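Long-range contacts in phosphoribosylaminoimidazole-succinocarboxamide synthase (Pyrococcus horikoshii, PDB 4O81), which catalyses the ATP-dependent joining of L-aspartate to carboxyaminoimidazole ribonucleotide (CAIR), giving SAICAR in de novo purine biosynthesis: residues 47-52 and 193-198; 89-94 and 173-178. One frame throughout, in Å; residues are numbered along the deposited sequence.

The two interactions illustrate how one ligand pocket can be assembled from distant parts of a chain. Along the sequence, helix segment 47-52 comes first, then 89-94 and 173-178, which pair with each other, and last 193-198, which returns to the helix; interaction 1 thus encloses interaction 2. Their centres lie about 14 Å apart, and both reach the same antiparallel sheet, where strands 169-180 and 197-201 are neighbours. The two contacts meet directly: Arg198 NH1 forms a salt bridge with Asp173 OD2 at 2.7 Å. Both touch the same AMP, which probably occupies the CAIR pocket of the enzyme.

Interaction 1: residues 47-52 and 193-198; sequences WLNAQL and SPDTCR. With AMP (adenosine monophosphate), chain K.
Asn49 on the helix faces Ser193 at the start of a tight turn, with the CA of Asn49 5.4 Å from the CA of Ser193, and the two backbones meet through side chains. The Asn49 carboxamide does most of the work. With CG anti to the carbonyl carbon (chi1 -81°), it lies along the turn: OD1 packs on Ser193 CB and, at 3.4 Å, on Pro194 CD. Asn49 ND2 lies 3.2 Å from Asp195 OD1, amide and carboxylate planes 76° apart; that carboxylate is also in a salt bridge with Lys45 and hydrogen-bonded to Tyr224. Leu52 CD1 touches Pro194 CD at 3.6 Å, crossing the proline at about a right angle. Within the loop, Asp195 N donates to Ser193 OG in an ST turn, that hydroxyl being also hydrogen-bonded to Glu191 OE1, and Ser193 N makes a nearly straight bond (170°) to Thr196 OG1. Beyond the turn, Arg198 NH1 meets AMP O2P in the guanidinium plane at 2.9 Å, with a weaker bond from NH2; NE pairs with Asp211 and NH1 also with Asp173. Were an alanine to stand here, the phosphate oxygen would probably lose both donors, Asp211 this partner and Asp173 one of its partners. Helix 220-232 closes over Asn49 and Pro194 through Tyr224, Phe27 of strand 22-27 packs against Asn49, and strand 197-201 runs on beside strand 169-180.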
loop_
_atom_site.group_PDB
_atom_site.type_symbol
_atom_site.label_atom_id
_atom_site.label_comp_id
_atom_site.label_asym_id
_atom_site.label_seq_id
_atom_site.Cartn_x
_atom_site.Cartn_y
_atom_site.Cartn_z
ATOM N N TRP A 47 3.840 -22.438 18.217
ATOM C CA TRP A 47 2.415 -22.257 17.960
ATOM C C TRP A 47 2.164 -20.889 17.375
ATOM O O TRP A 47 1.493 -20.756 16.352
ATOM C CB TRP A 47 1.601 -22.464 19.238
ATOM C CG TRP A 47 0.110 -22.488 19.005
ATOM C CD1 TRP A 47 -0.693 -23.604 18.786
ATOM C CD2 TRP A 47 -0.812 -21.334 18.942
ATOM N NE1 TRP A 47 -2.001 -23.236 18.599
ATOM C CE2 TRP A 47 -2.144 -21.892 18.683
ATOM C CE3 TRP A 47 -0.668 -19.952 19.072
ATOM C CZ2 TRP A 47 -3.268 -21.087 18.567
ATOM C CZ3 TRP A 47 -1.809 -19.148 18.946
ATOM C CH2 TRP A 47 -3.075 -19.704 18.697
ATOM N N LEU A 48 2.730 -19.867 18.008
ATOM C CA LEU A 48 2.564 -18.487 17.553
ATOM C C LEU A 48 3.097 -18.268 16.133
ATOM O O LEU A 48 2.437 -17.613 15.323
ATOM C CB LEU A 48 3.202 -17.508 18.548
ATOM C CG LEU A 48 2.435 -17.250 19.852
ATOM C CD1 LEU A 48 3.357 -16.646 20.895
ATOM C CD2 LEU A 48 1.201 -16.370 19.647
ATOM N N ASN A 49 4.265 -18.843 15.831
ATOM C CA ASN A 49 4.897 -18.670 14.522
ATOM C C ASN A 49 4.138 -19.377 13.416
ATOM O O ASN A 49 3.958 -18.840 12.323
ATOM C CB ASN A 49 6.369 -19.101 14.553
ATOM C CG ASN A 49 7.269 -18.042 15.129
ATOM O OD1 ASN A 49 6.846 -16.909 15.349
ATOM N ND2 ASN A 49 8.519 -18.403 15.397
ATOM N N ALA A 50 3.677 -20.587 13.716
ATOM C CA ALA A 50 2.851 -21.356 12.792
ATOM C C ALA A 50 1.545 -20.616 12.466
ATOM O O ALA A 50 1.193 -20.456 11.297
ATOM C CB ALA A 50 2.560 -22.742 13.368
ATOM N N GLN A 51 0.852 -20.157 13.507
ATOM C CA GLN A 51 -0.424 -19.466 13.352
ATOM C C GLN A 51 -0.255 -18.157 12.578
ATOM O O GLN A 51 -1.059 -17.843 11.697
ATOM C CB GLN A 51 -1.069 -19.195 14.719
ATOM C CG GLN A 51 -1.479 -20.449 15.490
ATOM C CD GLN A 51 -2.477 -21.307 14.726
ATOM O OE1 GLN A 51 -3.546 -20.833 14.333
ATOM N NE2 GLN A 51 -2.127 -22.575 14.510
ATOM N N LEU A 52 0.799 -17.406 12.894
ATOM C CA LEU A 52 1.053 -16.175 12.163
ATOM C C LEU A 52 1.388 -16.482 10.703
ATOM O O LEU A 52 0.875 -15.816 9.819
ATOM C CB LEU A 52 2.104 -15.305 12.862
ATOM C CG LEU A 52 1.616 -14.641 14.148
ATOM C CD1 LEU A 52 2.751 -14.070 14.984
ATOM C CD2 LEU A 52 0.561 -13.575 13.888
ATOM N N SER A 193 6.889 -14.856 9.902
ATOM C CA SER A 193 6.632 -14.736 11.332
ATOM C C SER A 193 7.536 -13.669 11.958
ATOM O O SER A 193 8.391 -13.103 11.266
ATOM C CB SER A 193 6.819 -16.100 12.019
ATOM O OG SER A 193 8.183 -16.475 12.069
ATOM N N PRO A 194 7.354 -13.382 13.269
ATOM C CA PRO A 194 8.264 -12.464 13.940
ATOM C C PRO A 194 9.705 -12.997 14.021
ATOM O O PRO A 194 10.598 -12.256 14.423
ATOM C CB PRO A 194 7.654 -12.318 15.352
ATOM C CG PRO A 194 6.225 -12.732 15.205
ATOM C CD PRO A 194 6.217 -13.765 14.128
ATOM N N ASP A 195 9.928 -14.254 13.645
ATOM C CA ASP A 195 11.291 -14.766 13.496
ATOM C C ASP A 195 11.961 -14.220 12.229
ATOM O O ASP A 195 13.181 -14.077 12.188
ATOM C CB ASP A 195 11.327 -16.303 13.477
ATOM C CG ASP A 195 11.354 -16.930 14.879
ATOM O OD1 ASP A 195 11.688 -18.128 14.957
ATOM O OD2 ASP A 195 11.032 -16.259 15.895
ATOM N N THR A 196 11.159 -13.916 11.210
ATOM C CA THR A 196 11.685 -13.583 9.879
ATOM C C THR A 196 11.306 -12.178 9.389
ATOM O O THR A 196 11.556 -11.833 8.224
ATOM C CB THR A 196 11.205 -14.599 8.833
ATOM O OG1 THR A 196 9.778 -14.566 8.784
ATOM C CG2 THR A 196 11.689 -16.016 9.168
ATOM N N CYS A 197 10.687 -11.397 10.275
ATOM C CA CYS A 197 10.292 -10.004 10.007
ATOM C C CYS A 197 10.715 -9.116 11.166
ATOM O O CYS A 197 10.799 -9.585 12.305
ATOM C CB CYS A 197 8.764 -9.864 9.899
ATOM S SG CYS A 197 7.863 -10.922 8.751
ATOM N N ARG A 198 10.959 -7.838 10.890
ATOM C CA ARG A 198 11.020 -6.841 11.942
ATOM C C ARG A 198 9.698 -6.103 11.973
ATOM O O ARG A 198 9.292 -5.475 10.979
ATOM C CB ARG A 198 12.171 -5.838 11.770
ATOM C CG ARG A 198 13.543 -6.410 12.101
ATOM C CD ARG A 198 14.600 -5.319 12.259
ATOM N NE ARG A 198 15.905 -5.908 12.565
ATOM C CZ ARG A 198 16.853 -6.173 11.665
ATOM N NH1 ARG A 198 16.685 -5.875 10.376
ATOM N NH2 ARG A 198 17.995 -6.722 12.067
HETATM P P AMP K . 19.439 -7.841 8.558
HETATM O O1P AMP K . 20.084 -8.018 7.195
HETATM O O2P AMP K . 19.174 -6.407 8.932
HETATM O O3P AMP K . 20.109 -8.587 9.678
HETATM O "O5'" AMP K . 17.993 -8.584 8.416
HETATM C "C5'" AMP K . 16.911 -8.065 7.616
HETATM C "C4'" AMP K . 15.545 -8.750 7.839
HETATM O "O4'" AMP K . 15.494 -10.038 7.231
HETATM C "C3'" AMP K . 15.148 -8.986 9.299
HETATM O "O3'" AMP K . 13.722 -8.891 9.432
HETATM C "C2'" AMP K . 15.546 -10.416 9.567
HETATM O "O2'" AMP K . 14.739 -11.005 10.593
HETATM C "C1'" AMP K . 15.328 -11.072 8.210
HETATM N N9 AMP K . 16.311 -12.166 8.019
HETATM C C8 AMP K . 17.504 -12.066 7.400
HETATM N N7 AMP K . 18.152 -13.261 7.406
HETATM C C5 AMP K . 17.382 -14.151 8.039
HETATM C C6 AMP K . 17.471 -15.594 8.396
HETATM N N6 AMP K . 18.556 -16.338 8.068
HETATM N N1 AMP K . 16.415 -16.131 9.064
HETATM C C2 AMP K . 15.329 -15.401 9.403
HETATM N N3 AMP K . 15.190 -14.091 9.105
HETATM C C4 AMP K . 16.159 -13.424 8.440
#

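Interaction 2: residues 89-94 and 173-178; sequences EVVVRN and DFKLEF. With CD (cadmium ion), chain H; CD (cadmium ion), chain E; AMP (adenosine monophosphate), chain K; AMP (adenosine monophosphate), chain J.
Glu89 lays its CG against Lys175 CD at 3.7 Å, then extends its carboxylate to two cadmium ions. OE1 binds one at 2.3 Å, an ion also held by N7 of an AMP and by a water, while OE2 shares the second with Asp128. Lys175 runs along one face of the same AMP's purine, and its NZ forms a 2.7 Å salt bridge with Glu177 OE2, approached from above the carboxylate plane. At Val90 the backbone pairing becomes regular: its N donates to Leu176 O at 2.8 Å and its O accepts from Leu176 N. Val90 CG2 meets the edge of the Phe178 ring, 4.0 Å from Phe178 CD2. Val91 points to the opposite face, with CG2 near the AMP ribose and Lys175 CB. These are antiparallel strands, 159° between their directions, in the sheet where 84-93 runs between 111-121 and 169-180. One face carries Val90, Val92, Phe174 and Leu176, with helix 143-165 packed against it; the other, bearing Val91, Arg93, Asp173 and Lys175, receives the nucleotide. Val92 exchanges two backbone bonds with Phe174, whose ring, placed by a chi1 of 66° between backbone N and carbonyl carbon, lies alongside the valine, Phe174 CE2 3.6 Å from Val92 CB. Arg93 and Asp173 extend side by side in a long salt bridge, NH2 to OD2 3.4 Å, their planes 76° apart. Arg93 NH2 also grips O2P of the AMP whose N7 holds the cadmium, at 2.6 Å, NH1 takes O1P, and a water joins NE to Asp173 OD2. Asp173 OD1 accepts from the ribose O3', tying phosphate and sugar to adjacent strands. At Asn94 the chain turns a corner, with ND2 bound to Asn157 and the carbonyl of Leu171.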
loop_
_atom_site.group_PDB
_atom_site.type_symbol
_atom_site.label_atom_id
_atom_site.label_comp_id
_atom_site.label_asym_id
_atom_site.label_seq_id
_atom_site.Cartn_x
_atom_site.Cartn_y
_atom_site.Cartn_z
ATOM N N GLU A 89 17.911 -15.799 0.173
ATOM C CA GLU A 89 17.078 -15.022 1.084
ATOM C C GLU A 89 16.757 -13.712 0.366
ATOM O O GLU A 89 17.664 -13.000 -0.069
ATOM C CB GLU A 89 17.791 -14.752 2.399
ATOM C CG GLU A 89 18.191 -16.011 3.147
ATOM C CD GLU A 89 18.949 -15.732 4.437
ATOM O OE1 GLU A 89 19.458 -14.597 4.624
ATOM O OE2 GLU A 89 19.039 -16.665 5.264
ATOM N N VAL A 90 15.468 -13.428 0.202
ATOM C CA VAL A 90 15.024 -12.202 -0.445
ATOM C C VAL A 90 14.508 -11.278 0.644
ATOM O O VAL A 90 13.473 -11.540 1.252
ATOM C CB VAL A 90 13.959 -12.483 -1.533
ATOM C CG1 VAL A 90 13.544 -11.200 -2.237
ATOM C CG2 VAL A 90 14.476 -13.528 -2.533
ATOM N N VAL A 91 15.257 -10.202 0.889
ATOM C CA VAL A 91 14.950 -9.256 1.950
ATOM C C VAL A 91 14.333 -7.966 1.408
ATOM O O VAL A 91 14.867 -7.344 0.486
ATOM C CB VAL A 91 16.206 -8.952 2.814
ATOM C CG1 VAL A 91 15.959 -7.806 3.783
ATOM C CG2 VAL A 91 16.648 -10.198 3.578
ATOM N N VAL A 92 13.194 -7.575 1.970
ATOM C CA VAL A 92 12.564 -6.322 1.582
ATOM C C VAL A 92 12.593 -5.394 2.790
ATOM O O VAL A 92 12.285 -5.827 3.922
ATOM C CB VAL A 92 11.114 -6.488 1.082
ATOM C CG1 VAL A 92 10.564 -5.150 0.575
ATOM C CG2 VAL A 92 11.033 -7.535 -0.008
ATOM N N ARG A 93 12.964 -4.133 2.540
ATOM C CA ARG A 93 13.187 -3.159 3.606
ATOM C C ARG A 93 12.411 -1.872 3.354
ATOM O O ARG A 93 12.536 -1.258 2.288
ATOM C CB ARG A 93 14.693 -2.875 3.776
ATOM C CG ARG A 93 15.553 -4.137 3.640
ATOM C CD ARG A 93 17.034 -3.920 3.944
ATOM N NE ARG A 93 17.263 -3.887 5.376
ATOM C CZ ARG A 93 18.047 -4.718 6.064
ATOM N NH1 ARG A 93 18.763 -5.658 5.468
ATOM N NH2 ARG A 93 18.130 -4.577 7.383
ATOM N N ASN A 94 11.612 -1.469 4.346
ATOM C CA ASN A 94 10.856 -0.222 4.289
ATOM C C ASN A 94 11.457 0.855 5.186
ATOM O O ASN A 94 11.332 2.040 4.908
ATOM C CB ASN A 94 9.405 -0.472 4.701
ATOM C CG ASN A 94 8.720 -1.451 3.789
ATOM O OD1 ASN A 94 8.673 -1.221 2.589
ATOM N ND2 ASN A 94 8.229 -2.571 4.338
ATOM N N ASP A 173 11.306 -4.556 7.973
ATOM C CA ASP A 173 11.906 -5.346 6.900
ATOM C C ASP A 173 11.497 -6.801 7.122
ATOM O O ASP A 173 10.867 -7.120 8.148
ATOM C CB ASP A 173 13.438 -5.186 6.855
ATOM C CG ASP A 173 14.099 -5.449 8.204
ATOM O OD1 ASP A 173 13.752 -6.437 8.847
ATOM O OD2 ASP A 173 14.959 -4.664 8.623
ATOM N N PHE A 174 11.833 -7.670 6.181
ATOM C CA PHE A 174 11.522 -9.099 6.302
ATOM C C PHE A 174 12.258 -9.931 5.240
ATOM O O PHE A 174 12.677 -9.394 4.226
ATOM C CB PHE A 174 9.988 -9.360 6.298
ATOM C CG PHE A 174 9.297 -9.018 5.003
ATOM C CD1 PHE A 174 8.826 -10.026 4.171
ATOM C CD2 PHE A 174 9.104 -7.700 4.619
ATOM C CE1 PHE A 174 8.178 -9.730 2.978
ATOM C CE2 PHE A 174 8.474 -7.401 3.413
ATOM C CZ PHE A 174 8.016 -8.412 2.592
ATOM N N LYS A 175 12.447 -11.222 5.515
ATOM C CA LYS A 175 13.086 -12.144 4.593
ATOM C C LYS A 175 12.047 -13.107 4.035
ATOM O O LYS A 175 11.213 -13.605 4.772
ATOM C CB LYS A 175 14.201 -12.964 5.273
ATOM C CG LYS A 175 14.726 -14.119 4.405
ATOM C CD LYS A 175 15.146 -15.389 5.153
ATOM C CE LYS A 175 14.114 -15.920 6.139
ATOM N NZ LYS A 175 13.674 -17.310 5.834
ATOM N N LEU A 176 12.123 -13.353 2.734
ATOM C CA LEU A 176 11.272 -14.330 2.054
ATOM C C LEU A 176 12.151 -15.350 1.380
ATOM O O LEU A 176 13.313 -15.061 1.071
ATOM C CB LEU A 176 10.415 -13.665 0.977
ATOM C CG LEU A 176 9.378 -12.639 1.411
ATOM C CD1 LEU A 176 8.683 -12.073 0.176
ATOM C CD2 LEU A 176 8.384 -13.266 2.395
ATOM N N GLU A 177 11.595 -16.540 1.171
ATOM C CA GLU A 177 12.228 -17.563 0.354
ATOM C C GLU A 177 11.256 -18.046 -0.718
ATOM O O GLU A 177 10.023 -17.985 -0.533
ATOM C CB GLU A 177 12.753 -18.712 1.225
ATOM C CG GLU A 177 13.786 -18.227 2.242
ATOM C CD GLU A 177 14.422 -19.323 3.079
ATOM O OE1 GLU A 177 14.391 -20.513 2.690
ATOM O OE2 GLU A 177 14.996 -18.986 4.129
ATOM N N PHE A 178 11.821 -18.492 -1.842
ATOM C CA PHE A 178 11.039 -18.908 -2.997
ATOM C C PHE A 178 11.546 -20.229 -3.542
ATOM O O PHE A 178 12.730 -20.572 -3.391
ATOM C CB PHE A 178 11.108 -17.856 -4.118
ATOM C CG PHE A 178 10.396 -16.566 -3.800
ATOM C CD1 PHE A 178 9.051 -16.390 -4.131
ATOM C CD2 PHE A 178 11.077 -15.518 -3.195
ATOM C CE1 PHE A 178 8.400 -15.199 -3.853
ATOM C CE2 PHE A 178 10.429 -14.317 -2.926
ATOM C CZ PHE A 178 9.087 -14.167 -3.249
HETATM CD CD CD H . 20.280 -13.229 6.238
HETATM CD CD CD E . 20.677 -18.260 6.629
HETATM P P AMP K . 19.439 -7.841 8.558
HETATM O O1P AMP K . 20.084 -8.018 7.195
HETATM O O2P AMP K . 19.174 -6.407 8.932
HETATM O O3P AMP K . 20.109 -8.587 9.678
HETATM O "O5'" AMP K . 17.993 -8.584 8.416
HETATM C "C5'" AMP K . 16.911 -8.065 7.616
HETATM C "C4'" AMP K . 15.545 -8.750 7.839
HETATM O "O4'" AMP K . 15.494 -10.038 7.231
HETATM C "C3'" AMP K . 15.148 -8.986 9.299
HETATM O "O3'" AMP K . 13.722 -8.891 9.432
HETATM C "C2'" AMP K . 15.546 -10.416 9.567
HETATM O "O2'" AMP K . 14.739 -11.005 10.593
HETATM C "C1'" AMP K . 15.328 -11.072 8.210
HETATM N N9 AMP K . 16.311 -12.166 8.019
HETATM C C8 AMP K . 17.504 -12.066 7.400
HETATM N N7 AMP K . 18.152 -13.261 7.406
HETATM C C5 AMP K . 17.382 -14.151 8.039
HETATM C C6 AMP K . 17.471 -15.594 8.396
HETATM N N6 AMP K . 18.556 -16.338 8.068
HETATM N N1 AMP K . 16.415 -16.131 9.064
HETATM C C2 AMP K . 15.329 -15.401 9.403
HETATM N N3 AMP K . 15.190 -14.091 9.105
HETATM C C4 AMP K . 16.159 -13.424 8.440
HETATM P P AMP J . 14.971 -24.059 8.934
HETATM O O1P AMP J . 13.989 -24.009 10.075
HETATM O O2P AMP J . 15.702 -25.380 8.821
HETATM O O3P AMP J . 15.906 -22.876 8.847
HETATM O "O5'" AMP J . 14.085 -23.945 7.591
HETATM C "C5'" AMP J . 13.504 -25.086 6.955
HETATM C "C4'" AMP J . 14.136 -25.397 5.596
HETATM O "O4'" AMP J . 13.129 -25.800 4.655
HETATM C "C3'" AMP J . 14.860 -24.226 4.940
HETATM O "O3'" AMP J . 16.052 -24.749 4.350
HETATM C "C2'" AMP J . 13.935 -23.774 3.829
HETATM O "O2'" AMP J . 14.647 -23.230 2.717
HETATM C "C1'" AMP J . 13.261 -25.071 3.435
HETATM N N9 AMP J . 11.921 -24.884 2.843
HETATM C C8 AMP J . 11.011 -23.969 3.218
HETATM N N7 AMP J . 9.895 -24.094 2.490
HETATM C C5 AMP J . 10.069 -25.121 1.639
HETATM C C6 AMP J . 9.270 -25.800 0.591
HETATM N N6 AMP J . 8.030 -25.373 0.300
HETATM N N1 AMP J . 9.826 -26.840 -0.083
HETATM C C2 AMP J . 11.069 -27.277 0.194
HETATM N N3 AMP J . 11.847 -26.712 1.138
HETATM C C4 AMP J . 11.412 -25.647 1.873
HETATM O O HOH W 1 15.844 -2.459 7.307
HETATM O O HOH W 2 19.812 -10.871 5.470
#